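DNA polymerase III, beta subunit (PDB 3T0P) probably acts as a ring-shaped sliding clamp, a head-to-tail homodimer that encircles DNA and gives DNA polymerases and other proteins a processive hold on it. Local coordinates at residues 140-145 against 156-161; 332-337 against 355-360; 174-179 against 325-330. All blocks are in the same frame, centred on the assembly; numbering follows the deposited sequence. Where two conformers were deposited one is given.

Interaction 1 of 3, residues 140-145 against 156-161; sequences RQTIFS and TGELFE. With EDO (1,2-ethanediol), chain C.
Thr142 OG1 has two rival acceptors for its one proton, Glu158 OE1 at 2.8 Å and the carbonyl oxygen of Val138, four residues back in helix 132-140; Glu158 OE2 is also 3.0 Å from Thr142 OG1. This is the link between the first helix of the central domain, in the DNA clamp fold, and the sheet it packs on: the chain leaves helix 132-140 at the 140-145 turn and returns as strand 157-163. Here the backbones stay apart, the nearest pair, Ile143 CA and Glu158 CA, being 7.5 Å from each other, and the glutamate spans the gap. Its CG stands anti to the carbonyl carbon (chi1 -63°) and the chain runs on extended, which carries the carboxylate to the turn. OG1 of Thr142, placed between its own backbone N and carbonyl carbon (chi1 58°), meets it there.

The second carboxylate oxygen is less comfortable. Glu158 OE2 lies 3.0 Å from Thr142 O, a pair of acceptors, and 3.1 Å from Ile143 N at an angle too poor for a hydrogen bond. This buried setting could raise the acid's pKa. Thr142 O has donors of its own, Ser171 OG and, at 3.3 Å, Ser145 N, the latter closing the turn. Ile143 crosses the glutamate at about a right angle with CD1 3.7 Å from Glu158 OE2, and also packs on Leu200 and Gln201 of helix 197-206.

At the helix end, Arg140 forms a salt bridge through NE to Glu137, while its guanidinium edge holds a 1,2-ethanediol, probably from the crystallisation liquor: Arg140 NH1 donates in plane to O2 of the diol at 3.1 Å, with an angle of 157° at the hydrogen.

Interaction 2 of 3, residues 332-337 against 355-360; sequences IDEEEV and GKFIYL
This is an apolar contact inside the C-terminal domain of the clamp fold, where the turn leading into strand 336-341 folds over two aromatic residues of strand 357-361. Strand 348-351 separates these two strands in the sheet, so the link is made by side chains. Ile332 enters between Phe357 and Tyr359, two residues apart on the strand. Its CG1 lies 4.1 Å above the plane of the Phe357 ring, offset toward the rim, and its CG2, anti to the backbone N, reaches Phe357 CZ at 3.8 Å. The other branch runs on to CD1, which lies 3.8 Å from Tyr359 CD2. An alanine here would remove both branches and is likely to open a gap between the turn and the two rings, leaving Phe357 with less to hold its face. Lys261 NZ, from helix 261-272, ties down the turn by bonding to the carbonyl oxygens of Ile332 and Glu334. Glu334 meets Phe357 differently: its chain bends at chi2 (76°), which brings the carboxylate to the ring edge, the two planes 71° apart, with Glu334 OE1 3.5 Å from Phe357 CE2.

Interaction 3 of 3, residues 174-179 against 325-330; sequences GHRISI and FIDALR
Arg176 NH1 donates to Asp327 OD2 at 2.7 Å with an N-H...O angle of 158°, the core of a salt bridge between the central and C-terminal domains. OD2 accepts through its anti lone pair, on the side away from OD1, and lies close to the guanidinium plane. The same oxygen takes a weak second bond from Arg176 NH2 at 3.4 Å. Both bonds therefore converge on one oxygen, rather than pairing two nitrogens with two oxygens, and the guanidinium and carboxylate planes are 33° apart.

Charged neighbours extend the pair into a small network. Lys323 NZ, one turn earlier on helix 322-329, also bridges to Asp327 OD2, and Arg176 NE forms a salt bridge with Asp173 just before the strand. Asp327 OD2 thus draws both Arg176 and Lys323, and Asp327 and Asp173 together probably balance the two positive charges.

The nearest CA atoms, of Arg176 and Phe325, are 9.8 Å apart, and the arginine reaches out to the carboxylate of Asp327: CG leaves between the backbone N and the carbonyl carbon (chi1 61°), and the chain, extended from there to NE, brings NH1 to OD2. The side chains of Arg176 and Asp327 cross at about a right angle, and Asp327 CB, 3.7 Å from Arg176 NH1, lies in plane at the guanidinium edge. Phe144, from the turn after helix 132-140, packs against Arg176, Ser178 and Asp327 alike.

Strand 176-184 is paired with strand 357-361, which carries the central-domain sheet into the C-terminal one. Helix 322-329 lies over that junction: Ala328 touches Tyr359 and Phe325 touches Ile361, while Phe325, Ile326 and Leu329 pack against helix 261-272.

In the fold
The three contacts lie near the junction of the central and C-terminal domains and share one antiparallel sheet; centres of interactions 1 and 2 lie 16 Å apart, and interaction 3 is 11 Å from each. Interaction 1 meets interaction 2 where Tyr359 OH approaches Gln141 O at 2.7 Å, and interaction 3 where Ser145 OG and Ser178 OG are 2.6 Å apart. Phe144 reaches both other contacts: its CZ is 3.8 Å from Tyr359 CE1, and Phe144 O comes within 3.1 Å of Arg176 NH2, a close approach only. Strand pairing joins interactions 2 and 3, with Leu360 N 2.8 Å from Ile177 O.

Interaction 1 of 3, residues 140-145 against 156-161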
# COMPACT_ATOMS: atom_id res chain seq x y z
N ARG B 140 -10.42 -17.49 3.48
CA ARG B 140 -9.48 -16.73 4.31
C ARG B 140 -8.89 -17.63 5.43
O ARG B 140 -7.69 -17.59 5.69
CB ARG B 140 -10.16 -15.50 4.92
CG ARG B 140 -9.20 -14.52 5.61
CD ARG B 140 -9.94 -13.32 6.21
NE ARG B 140 -10.90 -13.71 7.24
CZ ARG B 140 -10.61 -13.85 8.53
NH1 ARG B 140 -9.37 -13.61 8.97
NH2 ARG B 140 -11.55 -14.20 9.39
N GLN B 141 -9.73 -18.49 5.99
CA GLN B 141 -9.43 -19.40 7.09
C GLN B 141 -8.59 -20.61 6.70
O GLN B 141 -8.18 -21.35 7.61
CB GLN B 141 -10.73 -19.87 7.72
CG GLN B 141 -11.42 -18.79 8.54
CD GLN B 141 -12.85 -19.13 8.86
OE1 GLN B 141 -13.46 -20.06 8.30
NE2 GLN B 141 -13.42 -18.39 9.78
N THR B 142 -8.32 -20.82 5.39
CA THR B 142 -7.58 -22.00 4.94
C THR B 142 -6.54 -21.75 3.84
O THR B 142 -5.61 -22.55 3.72
CB THR B 142 -8.56 -23.09 4.39
OG1 THR B 142 -9.32 -22.54 3.31
CG2 THR B 142 -9.50 -23.63 5.44
N ILE B 143 -6.73 -20.74 3.00
CA ILE B 143 -5.88 -20.49 1.81
C ILE B 143 -4.37 -20.32 2.11
O ILE B 143 -3.55 -20.67 1.26
CB ILE B 143 -6.41 -19.31 0.95
CG1 ILE B 143 -6.01 -19.46 -0.54
CG2 ILE B 143 -6.03 -17.92 1.51
CD1 ILE B 143 -6.57 -20.65 -1.22
N PHE B 144 -4.02 -19.81 3.30
CA PHE B 144 -2.64 -19.55 3.68
C PHE B 144 -1.77 -20.80 3.75
O PHE B 144 -0.55 -20.66 3.75
CB PHE B 144 -2.59 -18.82 5.03
CG PHE B 144 -3.13 -19.63 6.17
CD1 PHE B 144 -2.34 -20.58 6.80
CD2 PHE B 144 -4.44 -19.47 6.60
CE1 PHE B 144 -2.85 -21.37 7.84
CE2 PHE B 144 -4.95 -20.27 7.63
CZ PHE B 144 -4.14 -21.18 8.26
N SER B 145 -2.36 -22.02 3.88
CA SER B 145 -1.52 -23.21 4.06
C SER B 145 -1.50 -24.15 2.84
O SER B 145 -1.14 -25.31 2.98
CB SER B 145 -1.89 -23.96 5.33
OG SER B 145 -3.28 -24.18 5.43
N THR B 156 -1.26 -27.55 -4.05
CA THR B 156 -1.49 -26.17 -4.53
C THR B 156 -2.99 -25.83 -4.54
O THR B 156 -3.35 -24.67 -4.72
CB THR B 156 -0.86 -25.91 -5.89
OG1 THR B 156 -1.54 -26.69 -6.88
CG2 THR B 156 0.63 -26.24 -5.92
N GLY B 157 -3.84 -26.82 -4.32
CA GLY B 157 -5.27 -26.59 -4.25
C GLY B 157 -5.85 -26.80 -2.87
O GLY B 157 -5.12 -27.07 -1.91
N GLU B 158 -7.17 -26.64 -2.76
CA GLU B 158 -7.92 -26.90 -1.53
C GLU B 158 -8.94 -27.97 -1.78
O GLU B 158 -9.69 -27.89 -2.77
CB GLU B 158 -8.60 -25.66 -0.99
CG GLU B 158 -7.63 -24.59 -0.58
CD GLU B 158 -8.07 -23.68 0.54
OE1 GLU B 158 -9.27 -23.33 0.64
OE2 GLU B 158 -7.18 -23.28 1.32
N LEU B 159 -9.00 -28.96 -0.89
CA LEU B 159 -10.02 -29.99 -0.94
C LEU B 159 -11.37 -29.39 -0.50
O LEU B 159 -11.45 -28.71 0.52
CB LEU B 159 -9.65 -31.18 -0.03
CG LEU B 159 -10.69 -32.32 0.06
CD1 LEU B 159 -10.66 -33.20 -1.17
CD2 LEU B 159 -10.47 -33.15 1.30
N PHE B 160 -12.42 -29.67 -1.29
CA PHE B 160 -13.80 -29.31 -0.98
C PHE B 160 -14.55 -30.64 -0.85
O PHE B 160 -14.61 -31.40 -1.82
CB PHE B 160 -14.37 -28.39 -2.06
CG PHE B 160 -14.07 -26.93 -1.78
CD1 PHE B 160 -12.78 -26.43 -1.92
CD2 PHE B 160 -15.08 -26.07 -1.37
CE1 PHE B 160 -12.50 -25.09 -1.64
CE2 PHE B 160 -14.80 -24.72 -1.10
CZ PHE B 160 -13.50 -24.25 -1.22
N GLU B 161 -15.03 -30.97 0.36
CA GLU B 161 -15.72 -32.23 0.62
C GLU B 161 -17.10 -32.01 1.24
O GLU B 161 -17.25 -31.29 2.23
CB GLU B 161 -14.86 -33.09 1.53
CG GLU B 161 -15.29 -34.54 1.63
CD GLU B 161 -14.42 -35.38 2.54
OE1 GLU B 161 -13.47 -34.84 3.15
OE2 GLU B 161 -14.70 -36.60 2.65
C1 EDO C . -4.40 -12.15 7.12
O1 EDO C . -4.40 -11.09 8.09
C2 EDO C . -5.40 -13.24 7.50
O2 EDO C . -6.71 -12.69 7.69

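Interaction 2 of 3, residues 332-337 against 355-360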
# COMPACT_ATOMS: atom_id res chain seq x y z
N ILE B 332 -8.46 -17.17 13.53
CA ILE B 332 -9.28 -17.74 14.60
C ILE B 332 -9.89 -16.57 15.35
O ILE B 332 -9.16 -15.73 15.89
CB ILE B 332 -8.50 -18.73 15.52
CG1 ILE B 332 -8.06 -19.97 14.73
CG2 ILE B 332 -9.33 -19.10 16.74
CD1 ILE B 332 -6.97 -20.85 15.45
N ASP B 333 -11.23 -16.51 15.37
CA ASP B 333 -11.98 -15.42 15.99
C ASP B 333 -12.20 -15.60 17.46
O ASP B 333 -12.37 -14.61 18.18
CB ASP B 333 -13.33 -15.25 15.28
CG ASP B 333 -13.20 -14.81 13.82
OD1 ASP B 333 -12.22 -14.09 13.49
OD2 ASP B 333 -14.06 -15.21 13.00
N GLU B 334 -12.18 -16.85 17.93
CA GLU B 334 -12.39 -17.24 19.31
C GLU B 334 -11.44 -16.52 20.29
O GLU B 334 -10.29 -16.25 19.95
CB GLU B 334 -12.23 -18.76 19.43
CG GLU B 334 -13.47 -19.53 19.01
CD GLU B 334 -13.80 -19.69 17.53
OE1 GLU B 334 -12.98 -19.30 16.68
OE2 GLU B 334 -14.89 -20.25 17.24
N GLU B 335 -11.93 -16.19 21.49
CA GLU B 335 -11.15 -15.51 22.53
C GLU B 335 -10.05 -16.43 23.10
O GLU B 335 -8.95 -15.97 23.43
CB GLU B 335 -12.05 -14.99 23.67
CG GLU B 335 -11.40 -13.84 24.43
CD GLU B 335 -12.18 -13.33 25.63
N GLU B 336 -10.35 -17.73 23.18
CA GLU B 336 -9.44 -18.74 23.70
C GLU B 336 -9.34 -19.90 22.75
O GLU B 336 -10.24 -20.13 21.95
CB GLU B 336 -9.88 -19.21 25.09
CG GLU B 336 -9.52 -18.22 26.19
CD GLU B 336 -9.84 -18.65 27.60
OE1 GLU B 336 -10.96 -19.18 27.83
OE2 GLU B 336 -8.98 -18.45 28.49
N VAL B 337 -8.19 -20.57 22.77
CA VAL B 337 -7.95 -21.74 21.93
C VAL B 337 -7.46 -22.89 22.79
O VAL B 337 -6.90 -22.67 23.87
CB VAL B 337 -6.99 -21.46 20.74
CG1 VAL B 337 -7.69 -20.67 19.63
CG2 VAL B 337 -5.71 -20.78 21.20
N GLY B 355 -16.38 -27.68 17.10
CA GLY B 355 -16.02 -28.49 15.94
C GLY B 355 -15.97 -27.75 14.62
O GLY B 355 -16.12 -28.35 13.55
N LYS B 356 -15.73 -26.43 14.66
CA LYS B 356 -15.68 -25.61 13.45
C LYS B 356 -14.33 -25.71 12.73
O LYS B 356 -14.29 -25.53 11.52
CB LYS B 356 -16.01 -24.13 13.77
CG LYS B 356 -17.52 -23.92 13.95
CD LYS B 356 -17.85 -22.69 14.74
CE LYS B 356 -19.34 -22.58 14.98
N PHE B 357 -13.24 -26.02 13.46
CA PHE B 357 -11.93 -26.07 12.80
C PHE B 357 -10.94 -26.99 13.48
O PHE B 357 -11.09 -27.33 14.66
CB PHE B 357 -11.31 -24.65 12.73
CG PHE B 357 -11.01 -23.99 14.06
CD1 PHE B 357 -9.91 -24.39 14.83
CD2 PHE B 357 -11.80 -22.95 14.53
CE1 PHE B 357 -9.64 -23.78 16.07
CE2 PHE B 357 -11.51 -22.32 15.75
CZ PHE B 357 -10.43 -22.75 16.52
N ILE B 358 -9.89 -27.35 12.72
CA ILE B 358 -8.71 -28.09 13.18
C ILE B 358 -7.51 -27.54 12.44
O ILE B 358 -7.48 -27.61 11.21
CB ILE B 358 -8.75 -29.63 13.06
CG1 ILE B 358 -10.03 -30.26 13.61
CG2 ILE B 358 -7.49 -30.23 13.75
CD1 ILE B 358 -10.20 -31.82 13.28
N TYR B 359 -6.57 -26.96 13.17
CA TYR B 359 -5.31 -26.50 12.59
C TYR B 359 -4.22 -27.42 13.15
O TYR B 359 -4.02 -27.50 14.37
CB TYR B 359 -5.03 -25.01 12.85
CG TYR B 359 -6.03 -24.12 12.15
CD1 TYR B 359 -5.88 -23.78 10.82
CD2 TYR B 359 -7.16 -23.64 12.82
CE1 TYR B 359 -6.83 -23.01 10.15
CE2 TYR B 359 -8.10 -22.86 12.17
CZ TYR B 359 -7.95 -22.57 10.83
OH TYR B 359 -8.90 -21.79 10.19
N LEU B 360 -3.62 -28.23 12.27
CA LEU B 360 -2.54 -29.17 12.62
C LEU B 360 -1.24 -28.52 12.21
O LEU B 360 -1.14 -28.07 11.08
CB LEU B 360 -2.75 -30.52 11.91
CG LEU B 360 -1.76 -31.67 12.16
CD1 LEU B 360 -2.35 -32.97 11.72
CD2 LEU B 360 -0.43 -31.48 11.38

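Interaction 3 of 3, residues 174-179 against 325-330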
# COMPACT_ATOMS: atom_id res chain seq x y z
N GLY B 174 2.52 -29.88 3.63
CA GLY B 174 3.50 -30.86 4.11
C GLY B 174 4.02 -30.57 5.51
O GLY B 174 4.63 -31.45 6.12
N HIS B 175 3.79 -29.35 6.02
CA HIS B 175 4.20 -28.88 7.34
C HIS B 175 3.03 -28.60 8.27
O HIS B 175 3.22 -28.46 9.47
CB HIS B 175 5.02 -27.60 7.20
CG HIS B 175 6.27 -27.81 6.40
ND1 HIS B 175 6.37 -27.35 5.10
CD2 HIS B 175 7.40 -28.47 6.73
CE1 HIS B 175 7.57 -27.72 4.69
NE2 HIS B 175 8.22 -28.40 5.64
N ARG B 176 1.83 -28.44 7.70
CA ARG B 176 0.62 -28.11 8.44
C ARG B 176 -0.63 -28.45 7.66
O ARG B 176 -0.56 -28.63 6.44
CB ARG B 176 0.60 -26.61 8.77
CG ARG B 176 0.59 -25.74 7.53
CD ARG B 176 1.26 -24.46 7.84
NE ARG B 176 1.62 -23.70 6.65
CZ ARG B 176 1.41 -22.41 6.52
NH1 ARG B 176 0.78 -21.73 7.47
NH2 ARG B 176 1.80 -21.77 5.42
N ILE B 177 -1.77 -28.50 8.35
CA ILE B 177 -3.07 -28.80 7.78
C ILE B 177 -4.08 -27.84 8.39
O ILE B 177 -4.12 -27.66 9.61
CB ILE B 177 -3.50 -30.30 7.96
CG1 ILE B 177 -2.38 -31.30 7.51
CG2 ILE B 177 -4.83 -30.61 7.22
CD1 ILE B 177 -2.70 -32.82 7.77
N SER B 178 -4.87 -27.19 7.52
CA SER B 178 -5.96 -26.30 7.92
C SER B 178 -7.26 -26.92 7.47
O SER B 178 -7.41 -27.22 6.28
CB SER B 178 -5.79 -24.92 7.32
OG SER B 178 -4.55 -24.38 7.72
N ILE B 179 -8.16 -27.18 8.41
CA ILE B 179 -9.46 -27.80 8.14
C ILE B 179 -10.56 -26.95 8.75
O ILE B 179 -10.56 -26.69 9.95
CB ILE B 179 -9.57 -29.27 8.65
CG1 ILE B 179 -8.34 -30.11 8.27
CG2 ILE B 179 -10.87 -29.94 8.17
CD1 ILE B 179 -8.18 -31.39 9.06
N PHE B 325 1.95 -20.67 13.23
CA PHE B 325 1.06 -20.32 14.32
C PHE B 325 0.38 -18.98 14.05
O PHE B 325 -0.82 -18.85 14.29
CB PHE B 325 1.84 -20.28 15.64
CG PHE B 325 1.59 -21.51 16.47
CD1 PHE B 325 0.50 -21.59 17.32
CD2 PHE B 325 2.42 -22.62 16.35
CE1 PHE B 325 0.24 -22.75 18.05
CE2 PHE B 325 2.15 -23.79 17.07
CZ PHE B 325 1.09 -23.84 17.94
N ILE B 326 1.15 -17.99 13.58
CA ILE B 326 0.65 -16.66 13.25
C ILE B 326 -0.44 -16.79 12.17
O ILE B 326 -1.56 -16.31 12.37
CB ILE B 326 1.79 -15.72 12.82
CG1 ILE B 326 2.64 -15.30 14.02
CG2 ILE B 326 1.24 -14.47 12.12
CD1 ILE B 326 4.05 -14.80 13.69
N ASP B 327 -0.16 -17.53 11.09
CA ASP B 327 -1.16 -17.73 10.00
C ASP B 327 -2.47 -18.28 10.53
O ASP B 327 -3.51 -17.74 10.20
CB ASP B 327 -0.64 -18.69 8.92
CG ASP B 327 0.48 -18.20 8.05
OD1 ASP B 327 0.84 -17.00 8.16
OD2 ASP B 327 1.02 -19.03 7.27
N ALA B 328 -2.41 -19.33 11.41
CA ALA B 328 -3.63 -19.94 11.93
C ALA B 328 -4.31 -19.05 12.97
O ALA B 328 -5.52 -18.92 12.92
CB ALA B 328 -3.33 -21.32 12.53
N LEU B 329 -3.55 -18.46 13.90
CA LEU B 329 -4.15 -17.62 14.94
C LEU B 329 -4.81 -16.37 14.36
O LEU B 329 -5.85 -15.98 14.87
CB LEU B 329 -3.14 -17.26 16.03
CG LEU B 329 -2.64 -18.42 16.89
CD1 LEU B 329 -1.41 -18.01 17.70
CD2 LEU B 329 -3.74 -19.00 17.78
N ARG B 330 -4.26 -15.79 13.28
CA ARG B 330 -4.84 -14.63 12.57
C ARG B 330 -6.25 -14.88 12.03
O ARG B 330 -7.00 -13.94 11.77
CB ARG B 330 -3.97 -14.23 11.37
CG ARG B 330 -2.83 -13.31 11.74
CD ARG B 330 -2.11 -12.86 10.50
NE ARG B 330 -0.93 -12.06 10.82
CZ ARG B 330 0.11 -11.91 10.00
NH1 ARG B 330 0.12 -12.50 8.81
NH2 ARG B 330 1.15 -11.17 10.38